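Local coordinates for periplasmic binding protein/LacI transcriptional regulator (PDB 3CTP), which probably regulates transcription as a DNA-binding repressor of the LacI family, with a periplasmic-binding-protein-like domain that binds beta-D-xylulofuranose here, at residues A[294-299]-A[304-309]; A[193-198]-A[205-210]; A[245-250]-A[277-282]; A[241-246]-A[261-266]; A[63-68]-A[77-82]. All blocks are in the same frame, centred on the assembly; numbering follows the deposited sequence.

Interaction 1 (A[294-299]-A[304-309]); sequences IELLIK and EGVLIE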
# COMPACT_ATOMS: atom_id res chain seq x y z
N ILE A 294 -7.58 -2.43 19.70
CA ILE A 294 -6.82 -1.67 20.69
C ILE A 294 -7.50 -1.71 22.07
O ILE A 294 -6.84 -1.87 23.10
CB ILE A 294 -6.63 -0.24 20.20
CG1 ILE A 294 -5.63 -0.24 19.04
CG2 ILE A 294 -6.17 0.67 21.35
CD1 ILE A 294 -4.22 -0.70 19.43
N GLU A 295 -8.82 -1.57 22.11
CA GLU A 295 -9.53 -1.64 23.38
C GLU A 295 -9.22 -2.93 24.09
O GLU A 295 -8.94 -2.93 25.29
CB GLU A 295 -11.04 -1.56 23.18
CG GLU A 295 -11.60 -0.17 22.97
CD GLU A 295 -11.29 0.79 24.11
OE1 GLU A 295 -11.68 0.52 25.28
OE2 GLU A 295 -10.68 1.81 23.82
N LEU A 296 -9.27 -4.04 23.37
CA LEU A 296 -9.09 -5.35 24.00
C LEU A 296 -7.62 -5.57 24.37
O LEU A 296 -7.31 -6.09 25.45
CB LEU A 296 -9.57 -6.46 23.07
CG LEU A 296 -11.06 -6.42 22.79
CD1 LEU A 296 -11.44 -7.44 21.71
CD2 LEU A 296 -11.85 -6.72 24.10
N LEU A 297 -6.70 -5.18 23.49
CA LEU A 297 -5.29 -5.36 23.85
C LEU A 297 -4.96 -4.57 25.12
O LEU A 297 -4.24 -5.06 26.01
CB LEU A 297 -4.37 -4.92 22.67
CG LEU A 297 -2.88 -5.13 22.92
CD1 LEU A 297 -2.58 -6.61 23.11
CD2 LEU A 297 -2.08 -4.55 21.73
N ILE A 298 -5.50 -3.36 25.25
CA ILE A 298 -5.22 -2.56 26.44
C ILE A 298 -5.81 -3.22 27.70
O ILE A 298 -5.22 -3.18 28.78
CB ILE A 298 -5.76 -1.14 26.28
CG1 ILE A 298 -4.93 -0.33 25.29
CG2 ILE A 298 -5.87 -0.44 27.64
CD1 ILE A 298 -3.49 -0.32 25.60
N LYS A 299 -6.97 -3.87 27.56
CA LYS A 299 -7.49 -4.64 28.72
C LYS A 299 -6.52 -5.72 29.16
O LYS A 299 -6.26 -5.90 30.37
CB LYS A 299 -8.85 -5.30 28.39
CG LYS A 299 -9.97 -4.33 28.32
CD LYS A 299 -11.29 -5.10 28.15
CE LYS A 299 -12.35 -4.21 27.56
NZ LYS A 299 -12.73 -3.18 28.53
N GLU A 304 -7.20 -6.30 33.02
CA GLU A 304 -8.61 -6.13 33.27
C GLU A 304 -9.37 -7.37 32.82
O GLU A 304 -8.90 -8.13 31.95
CB GLU A 304 -9.12 -4.88 32.57
CG GLU A 304 -8.45 -3.62 33.10
CD GLU A 304 -8.71 -2.38 32.28
OE1 GLU A 304 -9.59 -2.41 31.39
OE2 GLU A 304 -8.03 -1.36 32.53
N GLY A 305 -10.53 -7.59 33.42
CA GLY A 305 -11.28 -8.78 33.09
C GLY A 305 -11.93 -8.66 31.74
O GLY A 305 -12.55 -7.65 31.40
N VAL A 306 -11.83 -9.74 30.98
CA VAL A 306 -12.50 -9.83 29.69
C VAL A 306 -12.63 -11.29 29.32
O VAL A 306 -11.68 -12.04 29.49
CB VAL A 306 -11.76 -9.03 28.58
CG1 VAL A 306 -10.34 -9.42 28.50
CG2 VAL A 306 -12.42 -9.20 27.22
N LEU A 307 -13.79 -11.69 28.82
CA LEU A 307 -13.98 -13.07 28.37
C LEU A 307 -13.20 -13.25 27.08
O LEU A 307 -13.35 -12.45 26.15
CB LEU A 307 -15.48 -13.33 28.12
CG LEU A 307 -15.81 -14.72 27.57
CD1 LEU A 307 -15.36 -15.80 28.51
CD2 LEU A 307 -17.31 -14.87 27.27
N ILE A 308 -12.38 -14.30 27.00
CA ILE A 308 -11.61 -14.54 25.78
C ILE A 308 -12.48 -15.27 24.78
O ILE A 308 -12.67 -16.49 24.89
CB ILE A 308 -10.34 -15.35 26.12
CG1 ILE A 308 -9.54 -14.64 27.19
CG2 ILE A 308 -9.51 -15.60 24.88
CD1 ILE A 308 -9.15 -13.30 26.82
N GLU A 309 -13.06 -14.53 23.83
CA GLU A 309 -14.01 -15.07 22.87
C GLU A 309 -13.86 -14.29 21.57
O GLU A 309 -13.15 -13.28 21.55
CB GLU A 309 -15.45 -14.86 23.40
CG GLU A 309 -15.80 -13.39 23.65
CD GLU A 309 -17.22 -13.18 24.20
OE1 GLU A 309 -18.12 -13.97 23.86
OE2 GLU A 309 -17.41 -12.20 24.96
O HOH W 1 -13.84 -5.29 31.02

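Interaction 2 (A[193-198]-A[205-210]); sequences GFLDGA and IDFIEF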
# COMPACT_ATOMS: atom_id res chain seq x y z
N GLY A 193 -19.65 -19.08 2.99
CA GLY A 193 -20.92 -18.34 2.96
C GLY A 193 -21.42 -18.24 1.53
O GLY A 193 -22.63 -18.33 1.26
N PHE A 194 -20.49 -18.02 0.60
CA PHE A 194 -20.87 -17.90 -0.82
C PHE A 194 -21.45 -19.22 -1.32
O PHE A 194 -22.50 -19.24 -1.98
CB PHE A 194 -19.61 -17.52 -1.60
CG PHE A 194 -19.88 -17.02 -3.00
CD1 PHE A 194 -20.24 -15.71 -3.23
CD2 PHE A 194 -19.71 -17.87 -4.07
CE1 PHE A 194 -20.45 -15.23 -4.54
CE2 PHE A 194 -19.91 -17.43 -5.37
CZ PHE A 194 -20.30 -16.10 -5.61
N LEU A 195 -20.76 -20.31 -1.00
CA LEU A 195 -21.19 -21.64 -1.44
C LEU A 195 -22.53 -22.01 -0.81
O LEU A 195 -23.42 -22.53 -1.50
CB LEU A 195 -20.11 -22.66 -1.08
CG LEU A 195 -20.44 -24.11 -1.41
CD1 LEU A 195 -20.78 -24.32 -2.90
CD2 LEU A 195 -19.26 -24.98 -0.94
N ASP A 196 -22.70 -21.71 0.48
CA ASP A 196 -23.99 -22.02 1.12
C ASP A 196 -25.12 -21.26 0.41
O ASP A 196 -26.23 -21.78 0.26
CB ASP A 196 -24.00 -21.68 2.62
CG ASP A 196 -23.16 -22.62 3.44
OD1 ASP A 196 -22.75 -23.67 2.90
OD2 ASP A 196 -22.90 -22.29 4.64
N GLY A 197 -24.85 -20.02 0.00
CA GLY A 197 -25.85 -19.28 -0.78
C GLY A 197 -26.20 -19.98 -2.08
O GLY A 197 -27.39 -20.10 -2.45
N ALA A 198 -25.18 -20.43 -2.81
CA ALA A 198 -25.40 -21.13 -4.07
C ALA A 198 -26.20 -22.41 -3.84
O ALA A 198 -27.09 -22.73 -4.63
CB ALA A 198 -24.06 -21.45 -4.75
N ILE A 205 -21.44 -23.67 -8.74
CA ILE A 205 -20.48 -22.56 -8.81
C ILE A 205 -19.11 -23.12 -9.15
O ILE A 205 -18.77 -24.23 -8.73
CB ILE A 205 -20.27 -21.93 -7.42
CG1 ILE A 205 -21.58 -21.37 -6.87
CG2 ILE A 205 -19.17 -20.86 -7.46
CD1 ILE A 205 -22.14 -20.26 -7.72
N ASP A 206 -18.28 -22.34 -9.85
CA ASP A 206 -16.91 -22.76 -10.13
C ASP A 206 -15.97 -21.98 -9.21
O ASP A 206 -16.29 -20.86 -8.81
CB ASP A 206 -16.53 -22.43 -11.57
CG ASP A 206 -17.20 -23.34 -12.58
OD1 ASP A 206 -17.73 -24.39 -12.16
OD2 ASP A 206 -17.21 -22.98 -13.79
N PHE A 207 -14.83 -22.58 -8.88
CA PHE A 207 -13.83 -21.96 -8.02
C PHE A 207 -12.45 -21.96 -8.66
O PHE A 207 -12.08 -22.93 -9.35
CB PHE A 207 -13.75 -22.71 -6.68
CG PHE A 207 -15.02 -22.69 -5.92
CD1 PHE A 207 -15.37 -21.58 -5.18
CD2 PHE A 207 -15.90 -23.79 -5.95
CE1 PHE A 207 -16.58 -21.52 -4.50
CE2 PHE A 207 -17.11 -23.74 -5.27
CZ PHE A 207 -17.45 -22.60 -4.54
N ILE A 208 -11.69 -20.89 -8.42
CA ILE A 208 -10.24 -20.86 -8.70
C ILE A 208 -9.59 -20.41 -7.39
O ILE A 208 -10.06 -19.45 -6.79
CB ILE A 208 -9.94 -19.82 -9.79
CG1 ILE A 208 -10.50 -20.30 -11.13
CG2 ILE A 208 -8.42 -19.55 -9.94
CD1 ILE A 208 -10.37 -19.26 -12.26
N GLU A 209 -8.56 -21.10 -6.93
CA GLU A 209 -7.98 -20.78 -5.62
C GLU A 209 -6.61 -20.17 -5.76
O GLU A 209 -5.66 -20.85 -6.17
CB GLU A 209 -7.84 -22.05 -4.78
CG GLU A 209 -7.33 -21.81 -3.35
CD GLU A 209 -7.26 -23.13 -2.58
OE1 GLU A 209 -6.23 -23.82 -2.69
OE2 GLU A 209 -8.25 -23.48 -1.90
N PHE A 210 -6.48 -18.89 -5.40
CA PHE A 210 -5.16 -18.26 -5.45
C PHE A 210 -4.40 -18.70 -4.21
O PHE A 210 -5.01 -18.88 -3.15
CB PHE A 210 -5.31 -16.73 -5.37
CG PHE A 210 -5.67 -16.05 -6.67
CD1 PHE A 210 -6.16 -16.75 -7.76
CD2 PHE A 210 -5.54 -14.67 -6.77
CE1 PHE A 210 -6.48 -16.10 -8.95
CE2 PHE A 210 -5.87 -14.00 -7.97
CZ PHE A 210 -6.35 -14.72 -9.05

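Interaction 3 (A[245-250]-A[277-282]); sequences TVMRAL and PSLTTI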
# COMPACT_ATOMS: atom_id res chain seq x y z
N THR A 245 -6.65 -6.97 -9.80
CA THR A 245 -5.77 -7.69 -10.75
C THR A 245 -6.61 -8.46 -11.77
O THR A 245 -6.27 -8.54 -12.96
CB THR A 245 -4.80 -8.68 -10.05
OG1 THR A 245 -5.55 -9.80 -9.50
CG2 THR A 245 -4.03 -7.95 -8.97
N VAL A 246 -7.72 -9.02 -11.29
CA VAL A 246 -8.62 -9.76 -12.19
C VAL A 246 -9.22 -8.80 -13.22
O VAL A 246 -9.28 -9.11 -14.40
CB VAL A 246 -9.74 -10.47 -11.39
CG1 VAL A 246 -10.82 -11.07 -12.35
CG2 VAL A 246 -9.14 -11.53 -10.47
N MET A 247 -9.68 -7.64 -12.77
CA MET A 247 -10.27 -6.69 -13.71
C MET A 247 -9.21 -6.22 -14.72
O MET A 247 -9.54 -5.97 -15.89
CB MET A 247 -10.83 -5.49 -12.95
CG MET A 247 -12.12 -5.83 -12.18
SD MET A 247 -12.85 -4.50 -11.13
CE MET A 247 -13.12 -3.18 -12.34
N ARG A 248 -7.97 -6.04 -14.26
CA ARG A 248 -6.90 -5.61 -15.19
C ARG A 248 -6.73 -6.63 -16.30
O ARG A 248 -6.61 -6.28 -17.49
CB ARG A 248 -5.57 -5.46 -14.44
CG ARG A 248 -4.30 -5.58 -15.36
CD ARG A 248 -3.03 -5.42 -14.50
NE ARG A 248 -1.77 -5.44 -15.25
CZ ARG A 248 -1.04 -6.53 -15.43
NH1 ARG A 248 -1.45 -7.69 -14.94
NH2 ARG A 248 0.11 -6.45 -16.10
N ALA A 249 -6.74 -7.91 -15.92
CA ALA A 249 -6.60 -8.99 -16.91
C ALA A 249 -7.77 -9.00 -17.87
O ALA A 249 -7.58 -9.18 -19.07
CB ALA A 249 -6.48 -10.33 -16.23
N LEU A 250 -8.98 -8.82 -17.35
CA LEU A 250 -10.17 -8.78 -18.22
C LEU A 250 -10.11 -7.58 -19.17
O LEU A 250 -10.40 -7.72 -20.38
CB LEU A 250 -11.44 -8.71 -17.36
CG LEU A 250 -11.81 -10.02 -16.64
CD1 LEU A 250 -12.88 -9.79 -15.58
CD2 LEU A 250 -12.26 -11.11 -17.62
N PRO A 277 -14.34 0.64 -13.91
CA PRO A 277 -15.39 1.21 -13.08
C PRO A 277 -15.13 0.88 -11.61
O PRO A 277 -14.42 -0.09 -11.32
CB PRO A 277 -16.66 0.50 -13.58
CG PRO A 277 -16.20 -0.72 -14.26
CD PRO A 277 -14.81 -0.47 -14.75
N SER A 278 -15.70 1.67 -10.71
CA SER A 278 -15.49 1.46 -9.29
C SER A 278 -16.13 0.15 -8.83
O SER A 278 -17.15 -0.27 -9.37
CB SER A 278 -16.03 2.62 -8.48
OG SER A 278 -17.40 2.82 -8.82
N LEU A 279 -15.53 -0.46 -7.82
CA LEU A 279 -15.77 -1.86 -7.48
C LEU A 279 -16.86 -2.06 -6.44
O LEU A 279 -16.76 -1.57 -5.31
CB LEU A 279 -14.45 -2.44 -6.92
CG LEU A 279 -14.45 -3.90 -6.47
CD1 LEU A 279 -14.73 -4.84 -7.62
CD2 LEU A 279 -13.08 -4.19 -5.90
N THR A 280 -17.90 -2.81 -6.78
CA THR A 280 -18.86 -3.26 -5.78
C THR A 280 -18.13 -4.20 -4.82
O THR A 280 -17.30 -5.02 -5.24
CB THR A 280 -20.00 -4.01 -6.45
OG1 THR A 280 -20.70 -3.08 -7.28
CG2 THR A 280 -20.94 -4.63 -5.42
N THR A 281 -18.42 -4.07 -3.53
CA THR A 281 -17.60 -4.79 -2.55
C THR A 281 -18.37 -4.96 -1.26
O THR A 281 -19.50 -4.51 -1.13
CB THR A 281 -16.26 -4.05 -2.32
OG1 THR A 281 -15.38 -4.85 -1.50
CG2 THR A 281 -16.52 -2.70 -1.65
N ILE A 282 -17.77 -5.69 -0.32
CA ILE A 282 -18.32 -5.86 1.01
C ILE A 282 -17.41 -5.08 1.95
O ILE A 282 -16.20 -5.30 2.00
CB ILE A 282 -18.31 -7.33 1.45
CG1 ILE A 282 -19.04 -8.22 0.43
CG2 ILE A 282 -18.93 -7.47 2.85
CD1 ILE A 282 -20.54 -7.89 0.26

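Interaction 4 (A[241-246]-A[261-266]); sequences IAAATV and VQIIGF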
# COMPACT_ATOMS: atom_id res chain seq x y z
N ILE A 241 -8.03 -5.98 -3.64
CA ILE A 241 -6.76 -5.87 -4.41
C ILE A 241 -6.63 -7.03 -5.41
O ILE A 241 -6.20 -6.83 -6.56
CB ILE A 241 -5.53 -5.68 -3.47
CG1 ILE A 241 -4.25 -5.44 -4.29
CG2 ILE A 241 -5.39 -6.84 -2.52
CD1 ILE A 241 -4.28 -4.11 -5.03
N ALA A 242 -7.04 -8.24 -5.02
CA ALA A 242 -7.06 -9.34 -5.99
C ALA A 242 -8.08 -9.03 -7.11
O ALA A 242 -7.85 -9.30 -8.29
CB ALA A 242 -7.40 -10.65 -5.28
N ALA A 243 -9.23 -8.46 -6.74
CA ALA A 243 -10.23 -8.12 -7.78
C ALA A 243 -9.64 -7.14 -8.80
O ALA A 243 -9.94 -7.22 -9.99
CB ALA A 243 -11.49 -7.48 -7.14
N ALA A 244 -8.85 -6.18 -8.32
CA ALA A 244 -8.23 -5.21 -9.23
C ALA A 244 -7.36 -5.93 -10.25
O ALA A 244 -7.31 -5.52 -11.43
CB ALA A 244 -7.36 -4.21 -8.41
N THR A 245 -6.65 -6.97 -9.80
CA THR A 245 -5.77 -7.69 -10.75
C THR A 245 -6.61 -8.46 -11.77
O THR A 245 -6.27 -8.54 -12.96
CB THR A 245 -4.80 -8.68 -10.05
OG1 THR A 245 -5.55 -9.80 -9.50
CG2 THR A 245 -4.03 -7.95 -8.97
N VAL A 246 -7.72 -9.02 -11.29
CA VAL A 246 -8.62 -9.76 -12.19
C VAL A 246 -9.22 -8.80 -13.22
O VAL A 246 -9.28 -9.11 -14.40
CB VAL A 246 -9.74 -10.47 -11.39
CG1 VAL A 246 -10.82 -11.07 -12.35
CG2 VAL A 246 -9.14 -11.53 -10.47
N VAL A 261 -19.47 -9.00 -17.77
CA VAL A 261 -19.32 -9.79 -16.57
C VAL A 261 -19.36 -8.83 -15.40
O VAL A 261 -18.85 -7.70 -15.51
CB VAL A 261 -18.02 -10.59 -16.59
CG1 VAL A 261 -16.87 -9.65 -16.67
CG2 VAL A 261 -17.92 -11.48 -15.32
N GLN A 262 -20.01 -9.25 -14.32
CA GLN A 262 -20.12 -8.41 -13.11
C GLN A 262 -19.11 -8.89 -12.09
O GLN A 262 -18.81 -10.09 -12.07
CB GLN A 262 -21.51 -8.49 -12.52
CG GLN A 262 -22.62 -8.04 -13.52
CD GLN A 262 -23.96 -7.98 -12.85
OE1 GLN A 262 -24.14 -7.30 -11.84
NE2 GLN A 262 -24.93 -8.74 -13.38
N ILE A 263 -18.60 -7.98 -11.26
CA ILE A 263 -17.52 -8.31 -10.30
C ILE A 263 -17.90 -7.76 -8.94
O ILE A 263 -18.35 -6.60 -8.83
CB ILE A 263 -16.18 -7.63 -10.70
CG1 ILE A 263 -15.88 -7.80 -12.19
CG2 ILE A 263 -15.04 -8.12 -9.79
CD1 ILE A 263 -15.53 -9.19 -12.60
N ILE A 264 -17.72 -8.57 -7.90
CA ILE A 264 -17.79 -8.06 -6.53
C ILE A 264 -16.53 -8.50 -5.79
O ILE A 264 -16.09 -9.65 -5.95
CB ILE A 264 -19.07 -8.53 -5.81
CG1 ILE A 264 -19.12 -8.03 -4.36
CG2 ILE A 264 -19.20 -10.05 -5.88
CD1 ILE A 264 -20.51 -8.17 -3.75
N GLY A 265 -15.93 -7.59 -5.02
CA GLY A 265 -14.74 -7.92 -4.20
C GLY A 265 -15.07 -8.03 -2.72
O GLY A 265 -16.21 -8.37 -2.34
N PHE A 266 -14.07 -7.75 -1.87
CA PHE A 266 -14.30 -7.73 -0.44
C PHE A 266 -13.25 -6.84 0.19
O PHE A 266 -12.08 -6.95 -0.16
CB PHE A 266 -14.13 -9.15 0.15
CG PHE A 266 -14.92 -9.41 1.42
CD1 PHE A 266 -16.07 -10.20 1.39
CD2 PHE A 266 -14.47 -8.94 2.65
CE1 PHE A 266 -16.78 -10.48 2.56
CE2 PHE A 266 -15.18 -9.21 3.81
CZ PHE A 266 -16.35 -9.98 3.76

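Interaction 5 (A[63-68]-A[77-82]); sequences IGLMVP and QMASVI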
# COMPACT_ATOMS: atom_id res chain seq x y z
N ILE A 63 3.45 -0.85 20.90
CA ILE A 63 2.76 -2.09 20.53
C ILE A 63 3.31 -2.54 19.19
O ILE A 63 3.58 -1.72 18.31
CB ILE A 63 1.27 -1.82 20.39
CG1 ILE A 63 0.69 -1.64 21.79
CG2 ILE A 63 0.58 -2.97 19.63
CD1 ILE A 63 -0.65 -0.88 21.84
N GLY A 64 3.52 -3.84 19.02
CA GLY A 64 3.98 -4.35 17.72
C GLY A 64 2.78 -4.81 16.93
O GLY A 64 1.96 -5.58 17.45
N LEU A 65 2.64 -4.32 15.72
CA LEU A 65 1.55 -4.75 14.84
C LEU A 65 2.13 -5.58 13.71
O LEU A 65 2.90 -5.06 12.90
CB LEU A 65 0.84 -3.54 14.23
CG LEU A 65 -0.17 -3.80 13.09
CD1 LEU A 65 -1.29 -4.75 13.55
CD2 LEU A 65 -0.79 -2.52 12.57
N MET A 66 1.78 -6.86 13.66
CA MET A 66 2.20 -7.68 12.55
C MET A 66 1.19 -7.57 11.44
O MET A 66 -0.03 -7.76 11.67
CB MET A 66 2.46 -9.13 13.03
CG MET A 66 3.88 -9.18 13.82
SD MET A 66 4.45 -10.70 14.28
CE MET A 66 3.01 -11.27 15.15
N VAL A 67 1.72 -7.27 10.25
CA VAL A 67 1.02 -6.99 9.05
C VAL A 67 1.40 -8.08 8.00
O VAL A 67 2.58 -8.22 7.71
CB VAL A 67 1.53 -5.60 8.52
CG1 VAL A 67 0.77 -5.16 7.35
CG2 VAL A 67 1.44 -4.52 9.63
N PRO A 68 0.43 -8.78 7.36
CA PRO A 68 0.88 -9.65 6.23
C PRO A 68 1.70 -8.87 5.22
O PRO A 68 2.91 -9.08 5.12
CB PRO A 68 -0.43 -10.10 5.55
CG PRO A 68 -1.43 -10.09 6.73
CD PRO A 68 -1.01 -8.98 7.66
N GLN A 77 -4.37 0.63 5.38
CA GLN A 77 -5.39 1.44 6.01
C GLN A 77 -5.66 0.98 7.43
O GLN A 77 -5.79 1.76 8.29
CB GLN A 77 -6.69 1.37 5.24
CG GLN A 77 -6.63 2.05 3.87
CD GLN A 77 -7.90 1.87 3.07
OE1 GLN A 77 -7.96 1.06 2.19
NE2 GLN A 77 -8.86 2.67 3.36
N MET A 78 -5.71 -0.33 7.62
CA MET A 78 -5.88 -0.84 8.98
C MET A 78 -4.73 -0.36 9.88
O MET A 78 -4.96 0.05 11.03
CB MET A 78 -5.92 -2.39 8.98
CG MET A 78 -7.29 -2.94 8.66
SD MET A 78 -8.37 -3.04 10.14
CE MET A 78 -7.57 -4.49 10.80
N ALA A 79 -3.50 -0.42 9.38
CA ALA A 79 -2.36 0.00 10.20
C ALA A 79 -2.48 1.49 10.54
O ALA A 79 -2.13 1.90 11.67
CB ALA A 79 -1.06 -0.26 9.46
N SER A 80 -2.92 2.30 9.58
CA SER A 80 -3.07 3.74 9.87
C SER A 80 -4.09 3.98 10.98
O SER A 80 -3.89 4.84 11.84
CB SER A 80 -3.50 4.51 8.62
OG SER A 80 -2.46 4.48 7.62
N VAL A 81 -5.21 3.27 10.93
CA VAL A 81 -6.28 3.52 11.90
C VAL A 81 -5.94 2.90 13.26
O VAL A 81 -6.20 3.48 14.30
CB VAL A 81 -7.64 3.07 11.35
CG1 VAL A 81 -8.73 3.34 12.37
CG2 VAL A 81 -7.93 3.79 10.02
N ILE A 82 -5.35 1.70 13.26
CA ILE A 82 -4.88 1.15 14.54
C ILE A 82 -3.90 2.13 15.20
O ILE A 82 -3.94 2.33 16.41
CB ILE A 82 -4.21 -0.20 14.32
CG1 ILE A 82 -5.27 -1.24 13.90
CG2 ILE A 82 -3.54 -0.67 15.59
CD1 ILE A 82 -4.71 -2.61 13.49

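Interaction 1 (A[294-299]-A[304-309])
Lys299 and Glu304 meet at the C-terminal end of helix 286-302, where the chain turns back alongside its own helix toward strand 311-318, in the lobe of the periplasmic-binding-protein-like fold that holds the seven-stranded sheet. The backbone contribution is one hydrogen bond that spans the helix end: Glu304 N donates to Lys299 O at 2.8 Å, with an N-H...O angle of 161°. Charge plays a softer part. Lys299 NZ and Glu304 OE1 lie 4.3 Å apart, too far for a salt bridge but a distance at which a weak attraction is likely, and OE1 rests against the lysine chain, 3.6 Å from Lys299 CG. Glu304 OE2 bonds to Asn302 instead. Apolar packing fills the inner side. Leu296 CD2 meets Val306 CG2 at 4.0 Å, the two side chains crossing at about a right angle, and Tyr311 lies against both. The methylenes of Lys299 run past Val306, with Lys299 CD 4.0 Å from Val306 CB. The lysine chain then bends at the last torsion (chi4 -69°), directing the ammonium to a bridging water that donates to Gly305 O at 2.7 Å and takes a weak bond from Lys299 NZ at 3.4 Å.

Interaction 2 (A[193-198]-A[205-210])
Ile205 points its branches at Phe194 and Ala198, while Leu195, the residue after Phe194, reaches Phe207. Ile205 CG2 comes to the edge of the Phe194 ring, close to the ring plane, 4.1 Å from Phe194 CE2. The same methyl sits 3.8 Å above one face of the Phe207 ring, offset toward the rim, so one methyl meets one ring at its edge and another over its face. The other branch presses on the helix: Ile205 CG1 is 3.3 Å from Ala198 CB, tighter than usual van der Waals contact, and Ile205 CD1 lies 3.7 Å from the same Ala198 CB. Leu195 takes a course of its own. With CG anti to the backbone N (chi1 177°), it extends to the edge of the Phe207 ring, where Leu195 CD1 lies near the ring plane, 4.1 Å from Phe207 CZ; the two side chains cross at about a right angle. Aromatic neighbours continue the cluster: Phe236 stacks on Phe194, Phe164 and Phe194 meet edge to face, and Tyr191 and Phe207 also meet edge to face. No hydrogen bond links the two segments. This is the apolar seam between helix and strand in a beta-alpha-beta crossover, here strand 175-179, helix 185-200 and edge strand 206-209, the repeating unit of the parallel sheet in a periplasmic-binding-protein-like lobe.

Interaction 3 (A[245-250]-A[277-282])
Met247 spans the gap from helix 240-252 to Pro277 and Leu279, in the segment that packs on the lobe with the four-stranded parallel sheet and leads into strand 281-283 of the larger sheet in this periplasmic-binding-protein-like fold. The tight part consists of this one side chain and its two partners. Met247 SD lies 4.0 Å from Leu279 CD1, a thioether-to-methyl contact in the buried interior, and Leu279 reaches it with CG anti to its backbone N (chi1 179°). The methionine bends at its last torsion (chi3 58°), which turns the terminal methyl away from the line of the chain and onto the proline, where Met247 CE is 4.0 Å from Pro277 CD. Leu279 also packs on Ala243 of the same helix. Beyond these atoms the contact is thin: the nearest CA atoms, Met247 CA and Pro277 CA, are 9.4 Å apart, and no hydrogen bond joins the segments. The contact opens toward solvent at Pro277, its partly exposed member, which follows a cis peptide bond, while Met247 and Leu279 are buried. Another face of the helix meets the second subunit, where Arg248 forms a salt bridge with Glu273 of that subunit. The one polar group drawn into the tight part is the proline carbonyl: Pro277 O is buried without a hydrogen-bonding partner and has Met247 CE against it at 3.5 Å.

Interaction 4 (A[241-246]-A[261-266])
Ile263 faces Ala243 across the narrow gap between strand 262-264 and helix 240-252, and its branches can be traced outward one by one. From CB, which points at the helix, CG2 extends to Ala243, with Ile263 CG2 4.5 Å from Ala243 CB; Leu279 closes on the same methyl. The other branch starts beside the backbone N (chi1 -47°), and CG1 carries the chain toward the next helical turn. At the tip, Ile263 CD1 stands 5.1 Å from Val246 CG1, a loose approach, and finds a nearer neighbour in Leu250. The unit is a beta-alpha-beta crossover, strand 234-237, helix 240-252 and strand 262-264, within the parallel sheet of the periplasmic-binding-protein-like lobe. Past the strand end, Gly265 has no side chain, and the helix settles directly on its backbone: Ala243 CB is 4.4 Å from Gly265 CA. Further round the helix, Thr245 OG1 donates to Ala242 O at 2.6 Å, in the carbonyl plane on a lone pair, while Val246 N bonds to the same oxygen. Near the sugar pocket, Asn239, one of its residues, accepts from Ala242 N, and Phe266 makes a cation-pi contact with the pocket residue Arg190. Ala244 and Thr245 pack on Leu274 of the second subunit.

Interaction 5 (A[63-68]-A[77-82])
In the beta-alpha-beta unit of strand 62-67, helix 73-88 and strand 92-97, which belongs to the lobe with the larger sheet, Leu65 on the strand packs against Ala79 and Ile82, one turn apart on the helix. Leu65 carries most of the contact. Its CG stands anti to the backbone N (chi1 169°), which sends the isopropyl end straight across to the helix. There Leu65 CD2 lies over the backbone, 3.8 Å from Ala79 CA, and 3.9 Å from the methyl of Ala79 CB. Ile82 comes in beside Ala79: its extended chain (chi2 173°) ends in CD1, which meets the fork of the leucine tip to tip, so that Ile82 CD1 is 4.0 Å from both Leu65 CD1 and Leu65 CD2. The small Ala79 is consistent with the close approach of helix and strand, Leu65 CA and Ala79 CA being 7.7 Å apart. Ile121 of the neighbouring strand lies against both Leu65 and Ile82, and Leu93 also touches Ile82, continuing the core along the sheet. Ala79 also packs on Ile70 of the second subunit; Asn72 just before the helix and Phe74 and Phe75 in its first turn line the sugar pocket. With only carbon atoms in these contacts and no hydrogen bond across them, the helix is held to the sheet by hydrophobic burial and dispersion, which depend on fit of shape more than on direction.

Overall arrangement
Interaction 5 comes first along the chain, followed by interaction 2, then interactions 3 and 4, which both start from helix 240-252, and last interaction 1. Interactions 3 and 4 have centres 4 Å apart and share Thr245 and Val246. Interactions 2 and 4 sit on the same four-stranded parallel sheet, centres 14 Å apart. Interactions 1 and 5 belong to the other lobe, where Leu297 touches Ile63; some 35 Å separate the centres of interactions 1 and 4. Interactions 2, 4 and 5 lie in the cores of the two lobes, interaction 3 where one lobe's helix meets the segment entering the other sheet, and interaction 1 at the surface; the sugar is bound between the lobes.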